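Local coordinates for protein carbohydrate deacetylase Agd3 (Neosartorya fumigata, PDB 6NWZ) that probably removes acetyl groups from the exopolysaccharide galactosaminogalactan and is required for biofilm formation by the fungus, at residues G76-A81 with V117-Y122; V121-K126 with A213-F218. One frame throughout, in Å; residues are numbered along the deposited sequence.

Contact 1 (G76-A81 with V117-Y122); sequences GIVVAA and VQFDVY
The carbonyl oxygen of V117 is gripped twice by the neighbouring strand: V79 N donates a hydrogen bond of 2.9 Å to V117 O, and the CA-H of V78 adds a contact, V78 CA lying 3.2 Å from V117 O. Before it, V117 N reaches I77 O at 2.7 Å. After it, F119 N is held only weakly by V79 O at 3.4 Å, and A81 N closes the pattern on F119 O at 3.0 Å. Interleaving of this kind marks two adjacent parallel strands, here 76-80 and 115-119, in the putative carbohydrate-binding (CBM87) region, where helices pack against both faces. V78, A80, V117 and F119 project on one face, where W233 of helix 224-237 packs on both V78 and V117. F119 leans over the partner strand: with CG between its own backbone N and carbonyl carbon (chi1 62°), the ring reaches across so that A80 CA sits over one face, while A80 CB meets F119 CE1 at 3.8 Å. V78 CG1 comes in obliquely, 3.7 Å from F119 CE2. V79 and Q118 share the other face with W102 of helix 99-112; the bent Q118 chain brings its OE1 beside V79 CB and lets its NE2 bond to Q211 OE1. At the ends of the strands both backbones turn at the same register, A81 (phi 61°) opposite D120 (phi 63°), and the CA of A81 rests 3.2 Å from D120 O.

Contact 2 (V121-K126 with A213-F218); sequences VYPGPK and AFFIGF
Packing over a ring face carries much of this contact: P123 lies against F215, its CB 3.8 Å from the ring centroid and 14° off the normal, a CH-pi contact placed over the centre of the ring. P123 CA approaches the same ring near the rim, 3.6 Å from F215 CE1. The phenyl group gets there because F215 CG stands anti to the carbonyl carbon, beside the backbone N (chi1 -55°), which lets the ring swing in against P123. The proline also sets its CD above one face of the neighbouring Y122 ring, offset toward the rim, and so meets both aromatic rings.

Polar contacts are fewer and looser. V121 N points almost straight at F214 O (179° at the hydrogen), but at 3.5 Å the hydrogen bond is weak; I216 N, also weakly, shares that acceptor. V121 O approaches the F215 ring at its edge, near the ring plane, 3.6 Å from F215 CD1, and receives the CA-H of F215 as well. These exchanges fall just past the point where strands 115-119 and 209-214 run parallel in the CBM87 region: the first chain enters a loop that leads to a 3-10 turn, while F215 still bonds through its backbone to A200 of strand 198-206, the antiparallel neighbour of 209-214, and to Y172.

Apolar contacts fill in the remainder. CG2 of V121 is 4.2 Å from F215 CD1, and A213 CB sits more distantly from the same methyl at 4.5 Å. Beyond the two segments, A129, A174 and V202 also pack on F215, so the buried ring joins the 121-126 loop to several surrounding strands, and Y172 meets both P123 and, edge-to-face, Y122.

From the N terminus, the chain first passes through strand 76-80 and, after an excursion of 35 residues that includes helix 99-112, returns at 117-122, where contact 1 closes the loop. Contact 2 starts on V121 and Y122, which both contacts share, and closes a longer, 86-residue loop containing strands but no alpha-helix. The two closures therefore follow in series, neither enclosing nor crossing the other. Contact 1 pairs 76-80 with 115-119, and contact 2 follows just beyond the pairing of 115-119 with 209-214, so 115-119 lies between the other two. A probable hydrogen bond from F214 N to Q118 O, 2.7 Å, joins the contacts directly, and F119 packs on F214 and F218.

Contact 1 (G76-A81 with V117-Y122)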
loop_
_atom_site.group_PDB
_atom_site.type_symbol
_atom_site.label_atom_id
_atom_site.label_comp_id
_atom_site.label_asym_id
_atom_site.label_seq_id
_atom_site.Cartn_x
_atom_site.Cartn_y
_atom_site.Cartn_z
ATOM N N GLY A 76 11.837 22.445 -1.362
ATOM C CA GLY A 76 12.820 21.519 -0.842
ATOM C C GLY A 76 13.675 20.995 -1.967
ATOM O O GLY A 76 13.300 21.065 -3.144
ATOM N N ILE A 77 14.841 20.481 -1.592
ATOM C CA ILE A 77 15.794 19.930 -2.544
ATOM C C ILE A 77 16.276 18.588 -2.016
ATOM O O ILE A 77 16.621 18.467 -0.834
ATOM C CB ILE A 77 16.987 20.876 -2.780
ATOM C CG1 ILE A 77 16.492 22.296 -3.079
ATOM C CG2 ILE A 77 17.843 20.354 -3.918
ATOM C CD1 ILE A 77 17.556 23.371 -2.954
ATOM N N VAL A 78 16.284 17.579 -2.883
ATOM C CA VAL A 78 16.791 16.251 -2.560
ATOM C C VAL A 78 17.850 15.895 -3.589
ATOM O O VAL A 78 17.603 15.986 -4.797
ATOM C CB VAL A 78 15.674 15.191 -2.545
ATOM C CG1 VAL A 78 16.129 13.958 -1.775
ATOM C CG2 VAL A 78 14.392 15.758 -1.962
ATOM N N VAL A 79 19.027 15.497 -3.114
ATOM C CA VAL A 79 20.142 15.141 -3.981
ATOM C C VAL A 79 20.640 13.764 -3.580
ATOM O O VAL A 79 20.926 13.521 -2.402
ATOM C CB VAL A 79 21.287 16.165 -3.900
ATOM C CG1 VAL A 79 22.253 15.958 -5.062
ATOM C CG2 VAL A 79 20.734 17.583 -3.875
ATOM N N ALA A 80 20.759 12.873 -4.557
ATOM C CA ALA A 80 21.174 11.499 -4.323
ATOM C C ALA A 80 22.632 11.329 -4.734
ATOM O O ALA A 80 22.985 11.571 -5.894
ATOM C CB ALA A 80 20.279 10.528 -5.093
ATOM N N ALA A 81 23.471 10.924 -3.777
ATOM C CA ALA A 81 24.875 10.589 -4.020
ATOM C C ALA A 81 25.674 11.776 -4.554
ATOM O O ALA A 81 26.667 11.595 -5.264
ATOM C CB ALA A 81 25.002 9.391 -4.969
ATOM N N VAL A 117 17.832 17.707 1.500
ATOM C CA VAL A 117 18.056 16.341 1.949
ATOM C C VAL A 117 19.065 15.691 1.014
ATOM O O VAL A 117 18.945 15.803 -0.211
ATOM C CB VAL A 117 16.745 15.536 1.986
ATOM C CG1 VAL A 117 17.029 14.061 2.225
ATOM C CG2 VAL A 117 15.816 16.089 3.057
ATOM N N GLN A 118 20.062 15.022 1.589
ATOM C CA GLN A 118 21.048 14.270 0.822
ATOM C C GLN A 118 21.153 12.867 1.397
ATOM O O GLN A 118 21.406 12.702 2.594
ATOM C CB GLN A 118 22.413 14.955 0.847
ATOM C CG GLN A 118 22.414 16.344 0.261
ATOM C CD GLN A 118 23.740 16.686 -0.375
ATOM O OE1 GLN A 118 24.318 15.877 -1.104
ATOM N NE2 GLN A 118 24.234 17.885 -0.102
ATOM N N PHE A 119 20.963 11.860 0.550
ATOM C CA PHE A 119 21.118 10.478 0.965
ATOM C C PHE A 119 22.045 9.756 -0.001
ATOM O O PHE A 119 22.249 10.184 -1.141
ATOM C CB PHE A 119 19.764 9.746 1.081
ATOM C CG PHE A 119 18.982 9.652 -0.209
ATOM C CD1 PHE A 119 19.287 8.688 -1.165
ATOM C CD2 PHE A 119 17.904 10.494 -0.440
ATOM C CE1 PHE A 119 18.554 8.593 -2.343
ATOM C CE2 PHE A 119 17.164 10.402 -1.614
ATOM C CZ PHE A 119 17.490 9.449 -2.566
ATOM N N ASP A 120 22.606 8.646 0.484
ATOM C CA ASP A 120 23.621 7.880 -0.240
ATOM C C ASP A 120 24.882 8.716 -0.454
ATOM O O ASP A 120 25.487 8.703 -1.527
ATOM C CB ASP A 120 23.075 7.344 -1.568
ATOM C CG ASP A 120 23.952 6.264 -2.168
ATOM O OD1 ASP A 120 24.804 5.712 -1.439
ATOM O OD2 ASP A 120 23.797 5.976 -3.373
ATOM N N VAL A 121 25.288 9.446 0.584
ATOM C CA VAL A 121 26.482 10.279 0.538
ATOM C C VAL A 121 27.502 9.753 1.540
ATOM O O VAL A 121 27.156 9.162 2.569
ATOM C CB VAL A 121 26.165 11.769 0.808
ATOM C CG1 VAL A 121 25.230 12.314 -0.260
ATOM C CG2 VAL A 121 25.569 11.954 2.196
ATOM N N TYR A 122 28.772 9.970 1.218
ATOM C CA TYR A 122 29.870 9.555 2.082
ATOM C C TYR A 122 30.131 10.634 3.127
ATOM O O TYR A 122 30.154 11.821 2.785
ATOM C CB TYR A 122 31.127 9.299 1.244
ATOM C CG TYR A 122 32.351 8.885 2.037
ATOM C CD1 TYR A 122 32.566 7.556 2.385
ATOM C CD2 TYR A 122 33.303 9.824 2.419
ATOM C CE1 TYR A 122 33.696 7.175 3.109
ATOM C CE2 TYR A 122 34.432 9.455 3.140
ATOM C CZ TYR A 122 34.624 8.131 3.481
ATOM O OH TYR A 122 35.746 7.770 4.193
#

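Contact 2 (V121-K126 with A213-F218)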
loop_
_atom_site.group_PDB
_atom_site.type_symbol
_atom_site.label_atom_id
_atom_site.label_comp_id
_atom_site.label_asym_id
_atom_site.label_seq_id
_atom_site.Cartn_x
_atom_site.Cartn_y
_atom_site.Cartn_z
ATOM N N VAL A 121 25.288 9.446 0.584
ATOM C CA VAL A 121 26.482 10.279 0.538
ATOM C C VAL A 121 27.502 9.753 1.540
ATOM O O VAL A 121 27.156 9.162 2.569
ATOM C CB VAL A 121 26.165 11.769 0.808
ATOM C CG1 VAL A 121 25.230 12.314 -0.260
ATOM C CG2 VAL A 121 25.569 11.954 2.196
ATOM N N TYR A 122 28.772 9.970 1.218
ATOM C CA TYR A 122 29.870 9.555 2.082
ATOM C C TYR A 122 30.131 10.634 3.127
ATOM O O TYR A 122 30.154 11.821 2.785
ATOM C CB TYR A 122 31.127 9.299 1.244
ATOM C CG TYR A 122 32.351 8.885 2.037
ATOM C CD1 TYR A 122 32.566 7.556 2.385
ATOM C CD2 TYR A 122 33.303 9.824 2.419
ATOM C CE1 TYR A 122 33.696 7.175 3.109
ATOM C CE2 TYR A 122 34.432 9.455 3.140
ATOM C CZ TYR A 122 34.624 8.131 3.481
ATOM O OH TYR A 122 35.746 7.770 4.193
ATOM N N PRO A 123 30.316 10.268 4.405
ATOM C CA PRO A 123 30.497 11.290 5.449
ATOM C C PRO A 123 31.749 12.127 5.243
ATOM O O PRO A 123 32.874 11.625 5.312
ATOM C CB PRO A 123 30.577 10.468 6.742
ATOM C CG PRO A 123 30.968 9.097 6.309
ATOM C CD PRO A 123 30.350 8.904 4.955
ATOM N N GLY A 124 31.549 13.417 4.992
ATOM C CA GLY A 124 32.640 14.329 4.765
ATOM C C GLY A 124 32.387 15.660 5.434
ATOM O O GLY A 124 31.384 15.846 6.132
ATOM N N PRO A 125 33.295 16.618 5.232
ATOM C CA PRO A 125 33.133 17.930 5.882
ATOM C C PRO A 125 31.857 18.651 5.484
ATOM O O PRO A 125 31.304 19.402 6.297
ATOM C CB PRO A 125 34.381 18.699 5.427
ATOM C CG PRO A 125 35.360 17.647 5.030
ATOM C CD PRO A 125 34.535 16.544 4.445
ATOM N N LYS A 126 31.368 18.443 4.258
ATOM C CA LYS A 126 30.123 19.069 3.826
ATOM C C LYS A 126 28.923 18.583 4.627
ATOM O O LYS A 126 27.859 19.210 4.575
ATOM C CB LYS A 126 29.892 18.803 2.338
ATOM C CG LYS A 126 30.970 19.365 1.432
ATOM C CD LYS A 126 31.052 18.580 0.135
ATOM C CE LYS A 126 31.225 17.092 0.413
ATOM N NZ LYS A 126 32.332 16.809 1.375
ATOM N N ALA A 213 21.339 14.666 6.123
ATOM C CA ALA A 213 22.254 13.813 5.374
ATOM C C ALA A 213 22.170 12.380 5.879
ATOM O O ALA A 213 22.271 12.136 7.085
ATOM C CB ALA A 213 23.698 14.318 5.480
ATOM N N PHE A 214 22.009 11.440 4.950
ATOM C CA PHE A 214 21.934 10.016 5.254
ATOM C C PHE A 214 23.184 9.325 4.720
ATOM O O PHE A 214 23.433 9.333 3.509
ATOM C CB PHE A 214 20.679 9.389 4.647
ATOM C CG PHE A 214 19.416 9.663 5.423
ATOM C CD1 PHE A 214 18.691 10.820 5.206
ATOM C CD2 PHE A 214 18.945 8.749 6.355
ATOM C CE1 PHE A 214 17.527 11.070 5.911
ATOM C CE2 PHE A 214 17.784 8.994 7.064
ATOM C CZ PHE A 214 17.073 10.156 6.842
ATOM N N PHE A 215 23.963 8.727 5.619
ATOM C CA PHE A 215 25.171 7.984 5.261
ATOM C C PHE A 215 24.871 6.539 4.883
ATOM O O PHE A 215 25.614 5.623 5.250
ATOM C CB PHE A 215 26.167 8.047 6.415
ATOM C CG PHE A 215 26.496 9.445 6.857
ATOM C CD1 PHE A 215 26.763 10.437 5.927
ATOM C CD2 PHE A 215 26.528 9.769 8.206
ATOM C CE1 PHE A 215 27.064 11.729 6.334
ATOM C CE2 PHE A 215 26.827 11.059 8.619
ATOM C CZ PHE A 215 27.095 12.039 7.681
ATOM N N ILE A 216 23.781 6.307 4.153
ATOM C CA ILE A 216 23.381 4.971 3.734
ATOM C C ILE A 216 22.664 5.098 2.399
ATOM O O ILE A 216 22.033 6.119 2.110
ATOM C CB ILE A 216 22.493 4.285 4.804
ATOM C CG1 ILE A 216 22.101 2.874 4.369
ATOM C CG2 ILE A 216 21.250 5.121 5.108
ATOM C CD1 ILE A 216 21.341 2.111 5.424
ATOM N N GLY A 217 22.791 4.067 1.565
ATOM C CA GLY A 217 22.093 4.065 0.292
ATOM C C GLY A 217 20.604 3.814 0.455
ATOM O O GLY A 217 20.147 3.232 1.438
ATOM N N PHE A 218 19.839 4.269 -0.534
ATOM C CA PHE A 218 18.398 4.069 -0.578
ATOM C C PHE A 218 18.016 3.196 -1.769
ATOM O O PHE A 218 18.642 3.261 -2.831
ATOM C CB PHE A 218 17.664 5.410 -0.653
ATOM C CG PHE A 218 17.404 6.028 0.687
ATOM C CD1 PHE A 218 18.444 6.506 1.461
ATOM C CD2 PHE A 218 16.111 6.139 1.167
ATOM C CE1 PHE A 218 18.197 7.081 2.697
ATOM C CE2 PHE A 218 15.858 6.712 2.398
ATOM C CZ PHE A 218 16.902 7.183 3.164
#